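Local coordinates for protein malonyl CoA reductase (malonate semialdehyde-forming) (Sulfolobus tokodaii, PDB 2EP5) that probably reduces malonyl-CoA to malonate semialdehyde with NADPH, as a member of the aspartate-semialdehyde dehydrogenase family, at residues S106-I120 / Q135-P149. Residues are numbered along the deposited sequence; the frame is centred on the assembly and turned at random.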
loop_
_atom_site.group_PDB
_atom_site.type_symbol
_atom_site.label_atom_id
_atom_site.label_comp_id
_atom_site.label_asym_id
_atom_site.label_seq_id
_atom_site.Cartn_x
_atom_site.Cartn_y
_atom_site.Cartn_z
ATOM N N SER A 106 -34.468 2.625 0.118
ATOM C CA SER A 106 -33.279 2.164 0.818
ATOM C C SER A 106 -32.293 1.322 0.020
ATOM O O SER A 106 -32.691 0.555 -0.866
ATOM C CB SER A 106 -33.729 1.375 2.052
ATOM O OG SER A 106 -32.703 0.532 2.529
ATOM N N ASN A 107 -31.002 1.464 0.330
ATOM C CA ASN A 107 -30.003 0.658 -0.355
ATOM C C ASN A 107 -29.469 -0.457 0.542
ATOM O O ASN A 107 -28.482 -1.108 0.217
ATOM C CB ASN A 107 -28.858 1.522 -0.948
ATOM C CG ASN A 107 -28.213 2.481 0.060
ATOM O OD1 ASN A 107 -27.996 3.658 -0.252
ATOM N ND2 ASN A 107 -27.882 1.987 1.247
ATOM N N ALA A 108 -30.138 -0.683 1.668
ATOM C CA ALA A 108 -29.756 -1.758 2.591
ATOM C C ALA A 108 -30.386 -3.049 2.066
ATOM O O ALA A 108 -31.460 -3.021 1.473
ATOM C CB ALA A 108 -30.259 -1.461 3.993
ATOM N N SER A 109 -29.725 -4.174 2.309
ATOM C CA SER A 109 -30.175 -5.486 1.824
ATOM C C SER A 109 -31.562 -6.056 2.187
ATOM O O SER A 109 -32.198 -6.702 1.352
ATOM C CB SER A 109 -29.111 -6.526 2.167
ATOM O OG SER A 109 -28.942 -6.605 3.563
ATOM N N PRO A 110 -32.047 -5.847 3.422
ATOM C CA PRO A 110 -33.368 -6.399 3.763
ATOM C C PRO A 110 -34.488 -6.052 2.769
ATOM O O PRO A 110 -34.615 -4.904 2.341
ATOM C CB PRO A 110 -33.628 -5.826 5.155
ATOM C CG PRO A 110 -32.240 -5.758 5.739
ATOM C CD PRO A 110 -31.447 -5.173 4.586
ATOM N N PHE A 111 -35.275 -7.060 2.396
ATOM C CA PHE A 111 -36.391 -6.895 1.467
ATOM C C PHE A 111 -36.020 -6.793 -0.014
ATOM O O PHE A 111 -36.900 -6.859 -0.873
ATOM C CB PHE A 111 -37.219 -5.659 1.834
ATOM C CG PHE A 111 -37.955 -5.780 3.134
ATOM C CD1 PHE A 111 -38.995 -6.697 3.278
ATOM C CD2 PHE A 111 -37.611 -4.974 4.220
ATOM C CE1 PHE A 111 -39.685 -6.812 4.486
ATOM C CE2 PHE A 111 -38.290 -5.079 5.430
ATOM C CZ PHE A 111 -39.333 -6.004 5.564
ATOM N N ARG A 112 -34.736 -6.633 -0.328
ATOM C CA ARG A 112 -34.332 -6.491 -1.729
ATOM C C ARG A 112 -34.925 -7.548 -2.650
ATOM O O ARG A 112 -35.231 -7.269 -3.811
ATOM C CB ARG A 112 -32.815 -6.528 -1.867
ATOM C CG ARG A 112 -32.113 -5.218 -1.610
ATOM C CD ARG A 112 -30.632 -5.408 -1.897
ATOM N NE ARG A 112 -29.782 -4.347 -1.375
ATOM C CZ ARG A 112 -28.519 -4.547 -1.017
ATOM N NH1 ARG A 112 -27.991 -5.762 -1.126
ATOM N NH2 ARG A 112 -27.782 -3.546 -0.555
ATOM N N MET A 113 -35.088 -8.759 -2.131
ATOM C CA MET A 113 -35.628 -9.845 -2.931
ATOM C C MET A 113 -37.103 -10.150 -2.644
ATOM O O MET A 113 -37.615 -11.199 -3.038
ATOM C CB MET A 113 -34.763 -11.098 -2.747
ATOM C CG MET A 113 -33.324 -10.942 -3.257
ATOM S SD MET A 113 -33.198 -10.468 -5.025
ATOM C CE MET A 113 -33.714 -12.002 -5.849
ATOM N N ASP A 114 -37.790 -9.229 -1.972
ATOM C CA ASP A 114 -39.208 -9.413 -1.681
ATOM C C ASP A 114 -39.935 -9.191 -3.000
ATOM O O ASP A 114 -39.768 -8.155 -3.631
ATOM C CB ASP A 114 -39.690 -8.397 -0.642
ATOM C CG ASP A 114 -41.132 -8.636 -0.212
ATOM O OD1 ASP A 114 -42.040 -8.571 -1.070
ATOM O OD2 ASP A 114 -41.359 -8.894 0.985
ATOM N N PRO A 115 -40.739 -10.175 -3.437
ATOM C CA PRO A 115 -41.523 -10.167 -4.679
ATOM C C PRO A 115 -42.436 -8.959 -4.872
ATOM O O PRO A 115 -42.820 -8.649 -5.998
ATOM C CB PRO A 115 -42.327 -11.463 -4.593
ATOM C CG PRO A 115 -41.445 -12.358 -3.786
ATOM C CD PRO A 115 -40.942 -11.439 -2.706
ATOM N N ASP A 116 -42.790 -8.283 -3.780
ATOM C CA ASP A 116 -43.659 -7.112 -3.873
ATOM C C ASP A 116 -42.880 -5.808 -3.764
ATOM O O ASP A 116 -43.458 -4.719 -3.829
ATOM C CB ASP A 116 -44.723 -7.145 -2.775
ATOM C CG ASP A 116 -45.547 -8.412 -2.806
ATOM O OD1 ASP A 116 -45.971 -8.819 -3.909
ATOM O OD2 ASP A 116 -45.771 -8.994 -1.724
ATOM N N VAL A 117 -41.567 -5.916 -3.600
ATOM C CA VAL A 117 -40.731 -4.736 -3.467
ATOM C C VAL A 117 -39.825 -4.578 -4.681
ATOM O O VAL A 117 -39.070 -5.485 -5.032
ATOM C CB VAL A 117 -39.878 -4.823 -2.189
ATOM C CG1 VAL A 117 -39.067 -3.559 -2.010
ATOM C CG2 VAL A 117 -40.784 -5.059 -0.987
ATOM N N PRO A 118 -39.892 -3.417 -5.345
ATOM C CA PRO A 118 -39.054 -3.181 -6.525
ATOM C C PRO A 118 -37.583 -3.012 -6.129
ATOM O O PRO A 118 -37.281 -2.343 -5.137
ATOM C CB PRO A 118 -39.621 -1.886 -7.111
ATOM C CG PRO A 118 -40.977 -1.715 -6.427
ATOM C CD PRO A 118 -40.740 -2.250 -5.057
ATOM N N LEU A 119 -36.684 -3.642 -6.883
ATOM C CA LEU A 119 -35.239 -3.523 -6.645
ATOM C C LEU A 119 -34.792 -2.689 -7.836
ATOM O O LEU A 119 -34.700 -3.185 -8.958
ATOM C CB LEU A 119 -34.561 -4.894 -6.658
ATOM C CG LEU A 119 -33.093 -4.934 -6.221
ATOM C CD1 LEU A 119 -32.933 -4.307 -4.834
ATOM C CD2 LEU A 119 -32.611 -6.375 -6.220
ATOM N N ILE A 120 -34.521 -1.415 -7.591
ATOM C CA ILE A 120 -34.182 -0.516 -8.676
ATOM C C ILE A 120 -32.758 -0.067 -8.941
ATOM O O ILE A 120 -31.988 0.234 -8.033
ATOM C CB ILE A 120 -35.036 0.777 -8.593
ATOM C CG1 ILE A 120 -36.525 0.420 -8.522
ATOM C CG2 ILE A 120 -34.778 1.662 -9.815
ATOM C CD1 ILE A 120 -37.025 -0.384 -9.706
ATOM N N GLN A 135 -48.435 -2.901 -3.967
ATOM C CA GLN A 135 -47.695 -3.175 -2.743
ATOM C C GLN A 135 -48.511 -2.992 -1.462
ATOM O O GLN A 135 -48.578 -3.897 -0.633
ATOM C CB GLN A 135 -46.432 -2.307 -2.693
ATOM C CG GLN A 135 -45.601 -2.493 -1.438
ATOM C CD GLN A 135 -44.278 -1.749 -1.501
ATOM O OE1 GLN A 135 -43.377 -2.127 -2.247
ATOM N NE2 GLN A 135 -44.158 -0.682 -0.718
ATOM N N LYS A 136 -49.127 -1.828 -1.296
ATOM C CA LYS A 136 -49.914 -1.566 -0.098
ATOM C C LYS A 136 -50.929 -2.672 0.171
ATOM O O LYS A 136 -51.023 -3.182 1.288
ATOM C CB LYS A 136 -50.631 -0.216 -0.211
ATOM C CG LYS A 136 -49.711 0.991 -0.077
ATOM C CD LYS A 136 -50.512 2.284 -0.064
ATOM C CE LYS A 136 -49.605 3.492 -0.012
ATOM N NZ LYS A 136 -50.372 4.767 -0.011
ATOM N N GLU A 137 -51.678 -3.046 -0.859
ATOM C CA GLU A 137 -52.687 -4.092 -0.737
ATOM C C GLU A 137 -52.062 -5.466 -0.491
ATOM O O GLU A 137 -52.595 -6.260 0.282
ATOM C CB GLU A 137 -53.540 -4.131 -2.004
ATOM C CG GLU A 137 -54.617 -5.193 -2.013
ATOM C CD GLU A 137 -55.264 -5.340 -3.381
ATOM O OE1 GLU A 137 -55.700 -4.315 -3.947
ATOM O OE2 GLU A 137 -55.338 -6.482 -3.893
ATOM N N ARG A 138 -50.934 -5.742 -1.146
ATOM C CA ARG A 138 -50.260 -7.027 -0.988
ATOM C C ARG A 138 -49.599 -7.236 0.370
ATOM O O ARG A 138 -49.713 -8.314 0.948
ATOM C CB ARG A 138 -49.212 -7.223 -2.083
ATOM C CG ARG A 138 -49.792 -7.544 -3.439
ATOM C CD ARG A 138 -48.734 -7.470 -4.522
ATOM N NE ARG A 138 -49.294 -7.771 -5.833
ATOM C CZ ARG A 138 -48.602 -7.777 -6.969
ATOM N NH1 ARG A 138 -47.299 -7.496 -6.970
ATOM N NH2 ARG A 138 -49.216 -8.062 -8.106
ATOM N N LYS A 139 -48.903 -6.221 0.879
ATOM C CA LYS A 139 -48.227 -6.343 2.173
ATOM C C LYS A 139 -49.107 -5.830 3.303
ATOM O O LYS A 139 -48.849 -6.102 4.475
ATOM C CB LYS A 139 -46.913 -5.551 2.184
ATOM C CG LYS A 139 -45.959 -5.864 1.047
ATOM C CD LYS A 139 -45.435 -7.292 1.100
ATOM C CE LYS A 139 -44.463 -7.489 2.246
ATOM N NZ LYS A 139 -43.839 -8.839 2.203
ATOM N N GLY A 140 -50.146 -5.086 2.943
ATOM C CA GLY A 140 -51.021 -4.527 3.953
ATOM C C GLY A 140 -50.321 -3.366 4.634
ATOM O O GLY A 140 -50.474 -3.157 5.837
ATOM N N TRP A 141 -49.541 -2.612 3.863
ATOM C CA TRP A 141 -48.812 -1.459 4.389
ATOM C C TRP A 141 -49.517 -0.168 4.025
ATOM O O TRP A 141 -50.177 -0.085 2.992
ATOM C CB TRP A 141 -47.397 -1.351 3.791
ATOM C CG TRP A 141 -46.464 -2.480 4.039
ATOM C CD1 TRP A 141 -46.484 -3.353 5.085
ATOM C CD2 TRP A 141 -45.298 -2.797 3.274
ATOM N NE1 TRP A 141 -45.397 -4.196 5.022
ATOM C CE2 TRP A 141 -44.651 -3.874 3.921
ATOM C CE3 TRP A 141 -44.735 -2.273 2.105
ATOM C CZ2 TRP A 141 -43.464 -4.439 3.441
ATOM C CZ3 TRP A 141 -43.546 -2.838 1.623
ATOM C CH2 TRP A 141 -42.928 -3.909 2.293
ATOM N N LYS A 142 -49.340 0.847 4.865
ATOM C CA LYS A 142 -49.906 2.164 4.615
ATOM C C LYS A 142 -48.826 2.942 3.864
ATOM O O LYS A 142 -49.095 3.979 3.258
ATOM C CB LYS A 142 -50.205 2.880 5.934
ATOM C CG LYS A 142 -51.219 2.181 6.817
ATOM C CD LYS A 142 -51.336 2.845 8.190
ATOM C CE LYS A 142 -51.791 4.296 8.097
ATOM N NZ LYS A 142 -52.020 4.907 9.446
ATOM N N GLY A 143 -47.599 2.426 3.911
ATOM C CA GLY A 143 -46.486 3.088 3.257
ATOM C C GLY A 143 -45.998 2.466 1.963
ATOM O O GLY A 143 -46.653 1.599 1.387
ATOM N N ILE A 144 -44.833 2.924 1.517
ATOM C CA ILE A 144 -44.205 2.462 0.287
ATOM C C ILE A 144 -42.734 2.118 0.530
ATOM O O ILE A 144 -42.018 2.864 1.196
ATOM C CB ILE A 144 -44.269 3.559 -0.803
ATOM C CG1 ILE A 144 -45.714 3.761 -1.267
ATOM C CG2 ILE A 144 -43.347 3.206 -1.959
ATOM C CD1 ILE A 144 -46.376 2.510 -1.842
ATOM N N LEU A 145 -42.286 0.988 -0.009
ATOM C CA LEU A 145 -40.896 0.575 0.139
ATOM C C LEU A 145 -40.279 0.233 -1.211
ATOM O O LEU A 145 -40.842 -0.546 -1.996
ATOM C CB LEU A 145 -40.777 -0.632 1.071
ATOM C CG LEU A 145 -39.337 -1.111 1.293
ATOM C CD1 LEU A 145 -38.531 -0.004 1.936
ATOM C CD2 LEU A 145 -39.315 -2.339 2.175
ATOM N N VAL A 146 -39.123 0.838 -1.480
ATOM C CA VAL A 146 -38.381 0.609 -2.718
ATOM C C VAL A 146 -36.948 0.262 -2.321
ATOM O O VAL A 146 -36.409 0.806 -1.357
ATOM C CB VAL A 146 -38.373 1.869 -3.629
ATOM C CG1 VAL A 146 -37.570 1.591 -4.899
ATOM C CG2 VAL A 146 -39.810 2.264 -3.993
ATOM N N LYS A 147 -36.329 -0.649 -3.052
ATOM C CA LYS A 147 -34.976 -1.038 -2.717
ATOM C C LYS A 147 -33.987 -0.859 -3.849
ATOM O O LYS A 147 -34.357 -0.794 -5.020
ATOM C CB LYS A 147 -34.967 -2.490 -2.240
ATOM C CG LYS A 147 -35.464 -2.672 -0.811
ATOM C CD LYS A 147 -34.426 -2.163 0.190
ATOM C CE LYS A 147 -34.958 -2.171 1.608
ATOM N NZ LYS A 147 -33.865 -2.046 2.609
ATOM N N ASN A 148 -32.720 -0.748 -3.478
ATOM C CA ASN A 148 -31.631 -0.611 -4.433
ATOM C C ASN A 148 -30.752 -1.827 -4.187
ATOM O O ASN A 148 -30.627 -2.296 -3.055
ATOM C CB ASN A 148 -30.861 0.686 -4.186
ATOM C CG ASN A 148 -31.665 1.909 -4.561
ATOM O OD1 ASN A 148 -31.944 2.770 -3.728
ATOM N ND2 ASN A 148 -32.052 1.987 -5.826
ATOM N N PRO A 149 -30.127 -2.356 -5.241
ATOM C CA PRO A 149 -29.277 -3.536 -5.084
ATOM C C PRO A 149 -27.883 -3.357 -4.499
ATOM O O PRO A 149 -27.396 -2.243 -4.298
ATOM C CB PRO A 149 -29.220 -4.095 -6.504
ATOM C CG PRO A 149 -29.186 -2.839 -7.329
ATOM C CD PRO A 149 -30.247 -1.974 -6.660
HETATM O O HOH W 1 -43.641 -10.912 -0.205
HETATM O O HOH W 2 -46.319 -5.086 -5.156
#
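Lys147 NZ is gripped by Ser106 OG and the carbonyl O of Ala108, each at 2.8 Å, and by a salt bridge to Glu94. Its strand, 144-147, lies at one margin of the Rossmann-type parallel sheet; a long, flexible amine suits the place, its bend at chi2 (-73°) turning back toward strand 103-106. Ser106 OG, small and able to accept twice, also takes the Ala108 N-H in an ST turn and is hydrogen-bonded to Glu94. On one side of the strand Ser106 N donates to Val146 O and Asn148 N to Ser106 O; on the other, Lys147 N donates to Pro118 O and Ile120 N to Lys147 O. Arg112 lays its guanidinium between Pro149 C and Ser109 CA, sends NH2 to Asn107 O (2.7 Å) and pairs NH1 with Glu211; its side chain lies about 7 Å from that of Cys151, the predicted acyl-thioester residue. A leucine in place of Arg112 would probably leave Glu211 without its positive mate and Asn107 O without this donor. From helix 132-140, Lys139 NZ forms a salt bridge with Asp114 at the syn lone pair of OD2 (2.8 Å), while OD1 accepts Asp116 N on its anti lone pair, closing an Asx turn.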